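Local coordinates for glycosyl hydrolases family 31 family protein (Aspergillus niger, PDB 6DRU), which hydrolyses xyloglucan oligosaccharides, liberating alpha-xylose from the glucose at their non-reducing end, at residues A[3-8]-A[76-81]; A[675-680]-A[704-709]; A[679-684]-A[698-703]. One frame throughout, in Å; residues are numbered along the deposited sequence.

Interaction 1 (A[3-8]-A[76-81]). With NAG (2-acetamido-2-deoxy-beta-D-glucopyranose), chain L.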
loop_
_atom_site.group_PDB
_atom_site.type_symbol
_atom_site.label_atom_id
_atom_site.label_comp_id
_atom_site.label_asym_id
_atom_site.label_seq_id
_atom_site.Cartn_x
_atom_site.Cartn_y
_atom_site.Cartn_z
ATOM N N PHE A 3 19.386 22.404 39.106
ATOM C CA PHE A 3 19.118 23.459 38.129
ATOM C C PHE A 3 17.767 23.176 37.476
ATOM O O PHE A 3 17.666 22.598 36.391
ATOM C CB PHE A 3 20.240 23.537 37.101
ATOM C CG PHE A 3 20.308 24.850 36.370
ATOM C CD1 PHE A 3 19.319 25.216 35.470
ATOM C CD2 PHE A 3 21.368 25.719 36.577
ATOM C CE1 PHE A 3 19.380 26.425 34.797
ATOM C CE2 PHE A 3 21.437 26.928 35.906
ATOM C CZ PHE A 3 20.443 27.280 35.015
ATOM N N ALA A 4 16.708 23.597 38.164
ATOM C CA ALA A 4 15.354 23.398 37.667
ATOM C C ALA A 4 15.124 24.205 36.388
ATOM O O ALA A 4 15.747 25.251 36.184
ATOM C CB ALA A 4 14.337 23.804 38.732
ATOM N N PRO A 5 14.238 23.742 35.510
ATOM C CA PRO A 5 14.004 24.453 34.252
ATOM C C PRO A 5 13.093 25.655 34.444
ATOM O O PRO A 5 12.318 25.743 35.398
ATOM C CB PRO A 5 13.341 23.398 33.354
ATOM C CG PRO A 5 13.182 22.154 34.203
ATOM C CD PRO A 5 13.377 22.554 35.627
ATOM N N ASN A 6 13.204 26.593 33.507
ATOM C CA ASN A 6 12.404 27.809 33.514
ATOM C C ASN A 6 11.286 27.787 32.482
ATOM O O ASN A 6 10.630 28.812 32.273
ATOM C CB ASN A 6 13.298 29.027 33.281
ATOM C CG ASN A 6 13.930 29.025 31.904
ATOM O OD1 ASN A 6 14.060 27.982 31.265
ATOM N ND2 ASN A 6 14.326 30.204 31.437
ATOM N N SER A 7 11.061 26.649 31.832
ATOM C CA SER A 7 10.035 26.525 30.811
ATOM C C SER A 7 9.462 25.118 30.871
ATOM O O SER A 7 10.206 24.146 31.029
ATOM C CB SER A 7 10.602 26.817 29.415
ATOM O OG SER A 7 9.613 26.665 28.410
ATOM N N THR A 8 8.139 25.016 30.744
ATOM C CA THR A 8 7.482 23.715 30.766
ATOM C C THR A 8 7.602 22.973 29.442
ATOM O O THR A 8 7.250 21.790 29.381
ATOM C CB THR A 8 6.005 23.874 31.128
ATOM O OG1 THR A 8 5.332 24.597 30.088
ATOM C CG2 THR A 8 5.863 24.634 32.432
ATOM N N LEU A 76 17.098 25.962 26.044
ATOM C CA LEU A 76 16.377 25.511 27.223
ATOM C C LEU A 76 17.280 24.571 28.006
ATOM O O LEU A 76 17.958 23.722 27.421
ATOM C CB LEU A 76 15.064 24.806 26.849
ATOM C CG LEU A 76 13.851 25.022 27.762
ATOM C CD1 LEU A 76 12.607 24.410 27.137
ATOM C CD2 LEU A 76 14.071 24.462 29.164
ATOM N N ARG A 77 17.293 24.732 29.326
ATOM C CA ARG A 77 18.157 23.945 30.192
ATOM C C ARG A 77 17.337 23.282 31.287
ATOM O O ARG A 77 16.467 23.912 31.896
ATOM C CB ARG A 77 19.257 24.806 30.826
ATOM C CG ARG A 77 20.115 24.049 31.828
ATOM C CD ARG A 77 21.298 24.866 32.308
ATOM N NE ARG A 77 22.099 24.118 33.273
ATOM C CZ ARG A 77 23.223 24.565 33.820
ATOM N NH1 ARG A 77 23.689 25.764 33.498
ATOM N NH2 ARG A 77 23.881 23.811 34.689
ATOM N N ASN A 78 17.624 22.005 31.526
ATOM C CA ASN A 78 17.021 21.245 32.617
ATOM C C ASN A 78 18.113 20.371 33.217
ATOM O O ASN A 78 18.602 19.449 32.557
ATOM C CB ASN A 78 15.847 20.398 32.125
ATOM C CG ASN A 78 15.330 19.448 33.186
ATOM O OD1 ASN A 78 15.401 19.734 34.382
ATOM N ND2 ASN A 78 14.811 18.304 32.754
ATOM N N GLY A 79 18.496 20.658 34.455
ATOM C CA GLY A 79 19.576 19.901 35.066
ATOM C C GLY A 79 20.896 20.227 34.398
ATOM O O GLY A 79 21.264 21.397 34.243
ATOM N N ASN A 80 21.619 19.190 33.980
ATOM C CA ASN A 80 22.902 19.361 33.315
ATOM C C ASN A 80 22.811 19.174 31.806
ATOM O O ASN A 80 23.845 19.176 31.130
ATOM C CB ASN A 80 23.949 18.407 33.907
ATOM C CG ASN A 80 23.549 16.940 33.808
ATOM O OD1 ASN A 80 22.806 16.539 32.914
ATOM N ND2 ASN A 80 24.052 16.130 34.735
ATOM N N ILE A 81 21.605 19.011 31.263
ATOM C CA ILE A 81 21.402 18.879 29.824
ATOM C C ILE A 81 20.830 20.188 29.298
ATOM O O ILE A 81 20.013 20.839 29.962
ATOM C CB ILE A 81 20.490 17.681 29.485
ATOM C CG1 ILE A 81 20.553 17.364 27.990
ATOM C CG2 ILE A 81 19.049 17.937 29.892
ATOM C CD1 ILE A 81 19.780 16.122 27.601
HETATM C C1 NAG L . 15.173 30.702 30.362
HETATM C C2 NAG L . 14.821 31.990 29.648
HETATM C C3 NAG L . 15.359 32.014 28.266
HETATM C C4 NAG L . 16.838 31.696 28.266
HETATM C C5 NAG L . 17.096 30.404 29.011
HETATM C C6 NAG L . 18.586 30.153 29.089
HETATM C C7 NAG L . 12.759 32.874 30.668
HETATM C C8 NAG L . 11.258 33.049 30.640
HETATM N N2 NAG L . 13.409 32.157 29.628
HETATM O O3 NAG L . 15.101 33.273 27.688
HETATM O O4 NAG L . 17.295 31.567 26.939
HETATM O O5 NAG L . 16.566 30.499 30.312
HETATM O O6 NAG L . 18.827 28.764 29.124
HETATM O O7 NAG L . 13.409 33.347 31.579
#
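Phe3 and Arg77 contribute the two largest shares of the buried surface where the N-terminal loop meets the end of strand 74-78. The guanidinium of Arg77 lies flat over one face of the Phe3 ring, its CZ 3.7 Å from the ring centroid and the two planes almost parallel, 2° apart. The CD methylene of Arg77 rests on the same face, adding a CH-pi contact to the cation-pi stack. Arg77 brings its head group there through a fully extended chain (chi3 180°), which crosses the phenyl side chain at about a right angle. A second grip fixes how the guanidinium is turned: its NE points straight at Gly79 O, 3.0 Å away and in the guanidinium plane. Gly79 sits in the type II' turn that joins strand 74-78 to strand 81-85 as a tight beta hairpin. The N-H of Gly79 reaches back across the contact to Phe3 O at 2.9 Å, so loop and turn are tied by backbone as well as by side chains. Further along, Pro5 lays its ring beside Asn78, CG being 3.3 Å from Asn78 OD1; that amide oxygen is also hydrogen-bonded to Tyr2 OH. Beyond the proline, CD1 of Leu76 packs against Ser7 CB at 3.9 Å. Between Pro5 and Ser7 lies Asn6 of an Asn-Ser-Thr sequon, whose ND2 is covalently joined to C1 of an N-acetylglucosamine. Stack, backbone bond and apolar contacts of Leu76 thus anchor the glycan-bearing loop on the outer strand of a four-stranded antiparallel sheet by different chemistries.

Interaction 2 (A[675-680]-A[704-709]). With NAG (2-acetamido-2-deoxy-beta-D-glucopyranose), chain K.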
loop_
_atom_site.group_PDB
_atom_site.type_symbol
_atom_site.label_atom_id
_atom_site.label_comp_id
_atom_site.label_asym_id
_atom_site.label_seq_id
_atom_site.Cartn_x
_atom_site.Cartn_y
_atom_site.Cartn_z
ATOM N N LYS A 675 46.302 -4.710 47.268
ATOM C CA LYS A 675 45.940 -5.886 46.481
ATOM C C LYS A 675 44.487 -6.188 46.824
ATOM O O LYS A 675 44.202 -6.948 47.761
ATOM C CB LYS A 675 46.869 -7.059 46.788
ATOM C CG LYS A 675 48.327 -6.771 46.441
ATOM C CD LYS A 675 49.279 -7.779 47.064
ATOM C CE LYS A 675 49.238 -9.118 46.355
ATOM N NZ LYS A 675 50.145 -10.104 47.010
ATOM N N PRO A 676 43.535 -5.608 46.090
ATOM C CA PRO A 676 42.136 -5.658 46.531
ATOM C C PRO A 676 41.394 -6.916 46.105
ATOM O O PRO A 676 40.360 -7.251 46.692
ATOM C CB PRO A 676 41.520 -4.407 45.884
ATOM C CG PRO A 676 42.600 -3.824 44.964
ATOM C CD PRO A 676 43.684 -4.843 44.844
ATOM N N TRP A 677 41.904 -7.621 45.099
ATOM C CA TRP A 677 41.215 -8.779 44.542
ATOM C C TRP A 677 41.662 -10.040 45.272
ATOM O O TRP A 677 42.851 -10.376 45.270
ATOM C CB TRP A 677 41.481 -8.901 43.041
ATOM C CG TRP A 677 40.963 -7.743 42.244
ATOM C CD1 TRP A 677 41.700 -6.769 41.637
ATOM C CD2 TRP A 677 39.590 -7.438 41.965
ATOM N NE1 TRP A 677 40.873 -5.878 40.999
ATOM C CE2 TRP A 677 39.573 -6.265 41.185
ATOM C CE3 TRP A 677 38.374 -8.043 42.300
ATOM C CZ2 TRP A 677 38.387 -5.684 40.734
ATOM C CZ3 TRP A 677 37.197 -7.467 41.849
ATOM C CH2 TRP A 677 37.214 -6.298 41.077
ATOM N N THR A 678 40.708 -10.740 45.880
ATOM C CA THR A 678 40.960 -11.991 46.583
ATOM C C THR A 678 40.302 -13.125 45.812
ATOM O O THR A 678 39.086 -13.110 45.599
ATOM C CB THR A 678 40.424 -11.941 48.013
ATOM O OG1 THR A 678 41.025 -10.846 48.715
ATOM C CG2 THR A 678 40.727 -13.241 48.742
ATOM N N TYR A 679 41.105 -14.101 45.394
ATOM C CA TYR A 679 40.563 -15.261 44.703
ATOM C C TYR A 679 39.744 -16.108 45.669
ATOM O O TYR A 679 40.135 -16.325 46.818
ATOM C CB TYR A 679 41.689 -16.086 44.083
ATOM C CG TYR A 679 41.215 -17.090 43.060
ATOM C CD1 TYR A 679 40.506 -16.681 41.938
ATOM C CD2 TYR A 679 41.496 -18.441 43.201
ATOM C CE1 TYR A 679 40.072 -17.592 40.996
ATOM C CE2 TYR A 679 41.070 -19.361 42.262
ATOM C CZ TYR A 679 40.359 -18.931 41.161
ATOM O OH TYR A 679 39.933 -19.843 40.224
ATOM N N TRP A 680 38.589 -16.579 45.194
ATOM C CA TRP A 680 37.632 -17.233 46.081
ATOM C C TRP A 680 38.164 -18.560 46.608
ATOM O O TRP A 680 37.950 -18.898 47.777
ATOM C CB TRP A 680 36.307 -17.444 45.351
ATOM C CG TRP A 680 35.211 -17.968 46.226
ATOM C CD1 TRP A 680 34.914 -19.278 46.480
ATOM C CD2 TRP A 680 34.259 -17.192 46.962
ATOM N NE1 TRP A 680 33.837 -19.363 47.330
ATOM C CE2 TRP A 680 33.416 -18.096 47.641
ATOM C CE3 TRP A 680 34.037 -15.819 47.115
ATOM C CZ2 TRP A 680 32.369 -17.671 48.458
ATOM C CZ3 TRP A 680 32.998 -15.399 47.928
ATOM C CH2 TRP A 680 32.177 -16.322 48.588
ATOM N N PHE A 704 36.676 -13.679 41.841
ATOM C CA PHE A 704 37.382 -12.846 42.801
ATOM C C PHE A 704 36.371 -12.016 43.578
ATOM O O PHE A 704 35.194 -11.933 43.216
ATOM C CB PHE A 704 38.393 -11.929 42.104
ATOM C CG PHE A 704 39.434 -12.660 41.309
ATOM C CD1 PHE A 704 39.144 -13.146 40.045
ATOM C CD2 PHE A 704 40.704 -12.855 41.822
ATOM C CE1 PHE A 704 40.100 -13.816 39.310
ATOM C CE2 PHE A 704 41.662 -13.523 41.089
ATOM C CZ PHE A 704 41.357 -14.000 39.832
ATOM N N HIS A 705 36.832 -11.396 44.658
ATOM C CA HIS A 705 35.939 -10.555 45.439
ATOM C C HIS A 705 36.712 -9.406 46.064
ATOM O O HIS A 705 37.874 -9.563 46.451
ATOM C CB HIS A 705 35.206 -11.364 46.518
ATOM C CG HIS A 705 36.085 -11.845 47.629
ATOM N ND1 HIS A 705 36.425 -11.054 48.707
ATOM C CD2 HIS A 705 36.682 -13.042 47.838
ATOM C CE1 HIS A 705 37.197 -11.742 49.528
ATOM N NE2 HIS A 705 37.369 -12.951 49.024
ATOM N N LEU A 706 36.057 -8.252 46.146
ATOM C CA LEU A 706 36.597 -7.087 46.825
ATOM C C LEU A 706 36.147 -7.085 48.278
ATOM O O LEU A 706 35.081 -7.609 48.619
ATOM C CB LEU A 706 36.147 -5.799 46.136
ATOM C CG LEU A 706 36.623 -5.609 44.696
ATOM C CD1 LEU A 706 35.897 -4.450 44.030
ATOM C CD2 LEU A 706 38.126 -5.395 44.658
ATOM N N GLY A 707 36.969 -6.487 49.135
ATOM C CA GLY A 707 36.690 -6.524 50.553
ATOM C C GLY A 707 36.800 -7.944 51.091
ATOM O O GLY A 707 37.327 -8.855 50.449
ATOM N N SER A 708 36.290 -8.117 52.305
ATOM C CA SER A 708 36.310 -9.423 52.943
ATOM C C SER A 708 35.136 -10.272 52.469
ATOM O O SER A 708 34.070 -9.759 52.114
ATOM C CB SER A 708 36.274 -9.285 54.464
ATOM O OG SER A 708 35.770 -10.464 55.068
ATOM N N ARG A 709 35.344 -11.589 52.468
ATOM C CA ARG A 709 34.280 -12.494 52.050
ATOM C C ARG A 709 33.145 -12.506 53.061
ATOM O O ARG A 709 31.969 -12.606 52.688
ATOM C CB ARG A 709 34.829 -13.909 51.876
ATOM C CG ARG A 709 33.740 -14.957 51.701
ATOM C CD ARG A 709 34.223 -16.346 52.068
ATOM N NE ARG A 709 35.245 -16.843 51.158
ATOM C CZ ARG A 709 35.397 -18.126 50.853
ATOM N NH1 ARG A 709 34.589 -19.034 51.383
ATOM N NH2 ARG A 709 36.351 -18.498 50.013
HETATM C C1 NAG K . 39.309 -18.930 52.421
HETATM C C2 NAG K . 39.455 -20.382 52.808
HETATM C C3 NAG K . 38.155 -20.966 53.219
HETATM C C4 NAG K . 37.504 -20.109 54.284
HETATM C C5 NAG K . 37.445 -18.663 53.839
HETATM C C6 NAG K . 36.913 -17.799 54.961
HETATM C C7 NAG K . 41.277 -21.716 51.827
HETATM C C8 NAG K . 42.068 -21.597 53.112
HETATM N N2 NAG K . 39.999 -21.109 51.714
HETATM O O3 NAG K . 38.366 -22.286 53.669
HETATM O O4 NAG K . 36.196 -20.575 54.525
HETATM O O5 NAG K . 38.734 -18.223 53.491
HETATM O O6 NAG K . 36.913 -16.449 54.553
HETATM O O7 NAG K . 41.735 -22.334 50.887
HETATM O O HOH W 1 39.350 -5.241 48.241
HETATM O O HOH W 2 39.556 -8.719 48.601
#
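Pro676 and Gly707 are joined through a water that bridges the two segments, donating to Pro676 O at 2.7 Å and accepting from Gly707 N at 2.8 Å. Next to this bridge the strands pair directly. The carbonyl oxygen of Thr678 receives the backbone N-H of His705 at 3.0 Å, and the CA of Phe704 makes a CA-H...O contact with the same atom at 3.3 Å. Thr678 N returns a bond to His705 O, making the two residues a hydrogen-bonded antiparallel pair. On their side of the sheet the Thr678 side chain runs alongside the imidazole, with CB over the ring face of His705. The next pair, Tyr679 and Phe704, is non-hydrogen-bonded and sends its rings to the opposite side; CD1 of Tyr679 stands above the rim of one Phe704 face, the planes inclined at 56°. These strands, 677-679 and 703-705, are neighbours in the six-stranded antiparallel sheet of the family 31 C-terminal domain, flanked by strands 685-686 and 649-651. Toward one end, Leu706 places its CD2 methyl over the six-membered ring of Trp677, 3.5 Å from the centroid, while the indole NE1 is hydrogen-bonded to Pro667 O. The same methyl touches CB of Pro676. At the other end Arg709, in the first turn of helix 709-712, folds back at chi3 (-67°) and spreads its guanidinium on Trp680, sandwiched between this indole and an N-acetylglucosamine. The planes of guanidinium and indole are 7° apart, and CZ lies 4.0 Å from the centroid of the six-membered ring, in a cation-pi stack. Over the opposite face of the guanidinium, C5 of the sugar is 3.7 Å from Arg709 CZ.

Interaction 3 (A[679-684]-A[698-703]). With NAG (2-acetamido-2-deoxy-beta-D-glucopyranose), chain K.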
loop_
_atom_site.group_PDB
_atom_site.type_symbol
_atom_site.label_atom_id
_atom_site.label_comp_id
_atom_site.label_asym_id
_atom_site.label_seq_id
_atom_site.Cartn_x
_atom_site.Cartn_y
_atom_site.Cartn_z
ATOM N N TYR A 679 41.105 -14.101 45.394
ATOM C CA TYR A 679 40.563 -15.261 44.703
ATOM C C TYR A 679 39.744 -16.108 45.669
ATOM O O TYR A 679 40.135 -16.325 46.818
ATOM C CB TYR A 679 41.689 -16.086 44.083
ATOM C CG TYR A 679 41.215 -17.090 43.060
ATOM C CD1 TYR A 679 40.506 -16.681 41.938
ATOM C CD2 TYR A 679 41.496 -18.441 43.201
ATOM C CE1 TYR A 679 40.072 -17.592 40.996
ATOM C CE2 TYR A 679 41.070 -19.361 42.262
ATOM C CZ TYR A 679 40.359 -18.931 41.161
ATOM O OH TYR A 679 39.933 -19.843 40.224
ATOM N N TRP A 680 38.589 -16.579 45.194
ATOM C CA TRP A 680 37.632 -17.233 46.081
ATOM C C TRP A 680 38.164 -18.560 46.608
ATOM O O TRP A 680 37.950 -18.898 47.777
ATOM C CB TRP A 680 36.307 -17.444 45.351
ATOM C CG TRP A 680 35.211 -17.968 46.226
ATOM C CD1 TRP A 680 34.914 -19.278 46.480
ATOM C CD2 TRP A 680 34.259 -17.192 46.962
ATOM N NE1 TRP A 680 33.837 -19.363 47.330
ATOM C CE2 TRP A 680 33.416 -18.096 47.641
ATOM C CE3 TRP A 680 34.037 -15.819 47.115
ATOM C CZ2 TRP A 680 32.369 -17.671 48.458
ATOM C CZ3 TRP A 680 32.998 -15.399 47.928
ATOM C CH2 TRP A 680 32.177 -16.322 48.588
ATOM N N TRP A 681 38.857 -19.325 45.765
ATOM C CA TRP A 681 39.203 -20.697 46.111
ATOM C C TRP A 681 40.549 -20.831 46.809
ATOM O O TRP A 681 40.767 -21.823 47.513
ATOM C CB TRP A 681 39.186 -21.565 44.851
ATOM C CG TRP A 681 37.900 -21.447 44.103
ATOM C CD1 TRP A 681 37.706 -20.844 42.897
ATOM C CD2 TRP A 681 36.613 -21.911 44.531
ATOM N NE1 TRP A 681 36.384 -20.920 42.537
ATOM C CE2 TRP A 681 35.691 -21.569 43.524
ATOM C CE3 TRP A 681 36.154 -22.591 45.664
ATOM C CZ2 TRP A 681 34.336 -21.883 43.614
ATOM C CZ3 TRP A 681 34.810 -22.900 45.752
ATOM C CH2 TRP A 681 33.916 -22.546 44.734
ATOM N N THR A 682 41.452 -19.868 46.637
ATOM C CA THR A 682 42.757 -19.917 47.277
ATOM C C THR A 682 42.964 -18.824 48.315
ATOM O O THR A 682 43.965 -18.865 49.038
ATOM C CB THR A 682 43.874 -19.822 46.226
ATOM O OG1 THR A 682 43.947 -18.484 45.720
ATOM C CG2 THR A 682 43.607 -20.780 45.076
ATOM N N ASN A 683 42.055 -17.850 48.400
ATOM C CA ASN A 683 42.165 -16.711 49.311
ATOM C C ASN A 683 43.409 -15.870 49.045
ATOM O O ASN A 683 43.811 -15.069 49.893
ATOM C CB ASN A 683 42.130 -17.155 50.776
ATOM C CG ASN A 683 40.745 -17.553 51.224
ATOM O OD1 ASN A 683 39.760 -16.893 50.895
ATOM N ND2 ASN A 683 40.659 -18.639 51.980
ATOM N N GLU A 684 44.023 -16.036 47.877
ATOM C CA GLU A 684 45.202 -15.261 47.529
ATOM C C GLU A 684 44.790 -13.905 46.974
ATOM O O GLU A 684 43.796 -13.789 46.248
ATOM C CB GLU A 684 46.054 -16.013 46.505
ATOM C CG GLU A 684 47.289 -15.254 46.045
ATOM C CD GLU A 684 48.308 -16.144 45.365
ATOM O OE1 GLU A 684 48.375 -17.345 45.707
ATOM O OE2 GLU A 684 49.043 -15.644 44.487
ATOM N N LEU A 698 37.810 -28.328 37.482
ATOM C CA LEU A 698 36.430 -28.421 37.021
ATOM C C LEU A 698 35.435 -28.016 38.101
ATOM O O LEU A 698 34.335 -27.556 37.773
ATOM C CB LEU A 698 36.134 -29.841 36.524
ATOM C CG LEU A 698 34.674 -30.241 36.307
ATOM C CD1 LEU A 698 34.116 -29.536 35.084
ATOM C CD2 LEU A 698 34.545 -31.747 36.160
ATOM N N GLN A 699 35.807 -28.133 39.373
ATOM C CA GLN A 699 34.911 -27.808 40.472
ATOM C C GLN A 699 34.952 -26.337 40.865
ATOM O O GLN A 699 34.133 -25.912 41.689
ATOM C CB GLN A 699 35.244 -28.659 41.702
ATOM C CG GLN A 699 35.909 -29.991 41.391
ATOM C CD GLN A 699 37.413 -29.872 41.237
ATOM O OE1 GLN A 699 38.033 -28.972 41.800
ATOM N NE2 GLN A 699 38.005 -30.781 40.471
ATOM N N HIS A 700 35.877 -25.556 40.314
ATOM C CA HIS A 700 36.055 -24.158 40.686
ATOM C C HIS A 700 35.785 -23.261 39.485
ATOM O O HIS A 700 36.331 -23.488 38.401
ATOM C CB HIS A 700 37.468 -23.913 41.225
ATOM C CG HIS A 700 37.741 -24.593 42.531
ATOM N ND1 HIS A 700 36.738 -25.051 43.356
ATOM C CD2 HIS A 700 38.907 -24.900 43.149
ATOM C CE1 HIS A 700 37.272 -25.606 44.429
ATOM N NE2 HIS A 700 38.587 -25.529 44.328
ATOM N N ILE A 701 34.947 -22.254 39.680
ATOM C CA ILE A 701 34.690 -21.228 38.672
ATOM C C ILE A 701 35.469 -19.976 39.057
ATOM O O ILE A 701 35.382 -19.541 40.214
ATOM C CB ILE A 701 33.185 -20.920 38.532
ATOM C CG1 ILE A 701 32.971 -19.787 37.526
ATOM C CG2 ILE A 701 32.545 -20.612 39.885
ATOM C CD1 ILE A 701 31.531 -19.472 37.269
ATOM N N PRO A 702 36.244 -19.386 38.144
ATOM C CA PRO A 702 37.059 -18.218 38.507
ATOM C C PRO A 702 36.231 -17.052 39.026
ATOM O O PRO A 702 35.472 -16.428 38.278
ATOM C CB PRO A 702 37.769 -17.867 37.193
ATOM C CG PRO A 702 37.805 -19.154 36.433
ATOM C CD PRO A 702 36.525 -19.858 36.778
ATOM N N VAL A 703 36.367 -16.765 40.318
ATOM C CA VAL A 703 35.632 -15.693 40.980
ATOM C C VAL A 703 36.569 -14.998 41.958
ATOM O O VAL A 703 37.194 -15.652 42.798
ATOM C CB VAL A 703 34.381 -16.218 41.716
ATOM C CG1 VAL A 703 33.805 -15.142 42.628
ATOM C CG2 VAL A 703 33.330 -16.691 40.725
HETATM C C1 NAG K . 39.309 -18.930 52.421
HETATM C C2 NAG K . 39.455 -20.382 52.808
HETATM C C3 NAG K . 38.155 -20.966 53.219
HETATM C C4 NAG K . 37.504 -20.109 54.284
HETATM C C5 NAG K . 37.445 -18.663 53.839
HETATM C C6 NAG K . 36.913 -17.799 54.961
HETATM C C7 NAG K . 41.277 -21.716 51.827
HETATM C C8 NAG K . 42.068 -21.597 53.112
HETATM N N2 NAG K . 39.999 -21.109 51.714
HETATM O O3 NAG K . 38.366 -22.286 53.669
HETATM O O4 NAG K . 36.196 -20.575 54.525
HETATM O O5 NAG K . 38.734 -18.223 53.491
HETATM O O6 NAG K . 36.913 -16.449 54.553
HETATM O O7 NAG K . 41.735 -22.334 50.887
#
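Trp681 and His700 lie with their rings nearly parallel, in an offset stack that joins two loops of the family 31 C-terminal domain: the connection of the hairpin between strands 677-679 and 685-686, and the loop leading into strand 703-705. The imidazole centroid is 3.9 Å from that of the five-membered indole ring, and the planes are 9° apart. ND1 of His700 lies over the middle of the indole, and the overlap extends to His700 CB over the pyrrole ring and Trp681 CB over the imidazole, each a CH-pi contact. On its other face the Trp681 indole meets the rim of Trp680 at CD1, so its plane is held from two sides. Rotation within that plane is fixed by the indole N-H, which gives Ile701 O a nearly straight bond of 2.9 Å (168° at the hydrogen); the donor sits well above the carbonyl plane of Ile701. The torsion of Trp681, with CG anti to the carbonyl carbon (chi1 -53°), swings the indole across to these partners. Alongside, Trp680 N donates to Val703 O at 2.9 Å, and CB of Trp680 packs on CB of Val703. Tyr679 presents its ring edge to Pro702 CA, which is 3.7 Å from OH, while that hydroxyl is hydrogen-bonded to Pro695 O. Helix 582-594 comes up against this cluster, Tyr588 touching the side chains of Trp681 and Ile701. The hairpin connection is braced from within: Asn683 N bonds Tyr679 O, and Thr682 OG1 accepts from Glu684 N in an ST turn. From the middle residue of that turn, Asn683, ND2 is covalently bound to C1 of an N-acetylglucosamine at 1.4 Å.

Overall arrangement
Interaction 1 comes first along the chain and lies near the N-terminus, in the N-terminal beta region. Its centre is about 43 Å from that of interaction 2 and about 50 Å from that of interaction 3. The latter two are neighbours, their centres about 11 Å apart, inside the C-terminal domain; both start from the stretch 675-684, sharing Tyr679 and Trp680, and 698-703 leads straight into 704-709. They border the same N-acetylglucosamine. Interaction 2 pairs two strands of the six-stranded sheet, and interaction 3 continues from that pairing into the adjoining loops, against helix 582-594. All three lie beside N-linked sugars, in peripheral beta regions away from the xylose pocket.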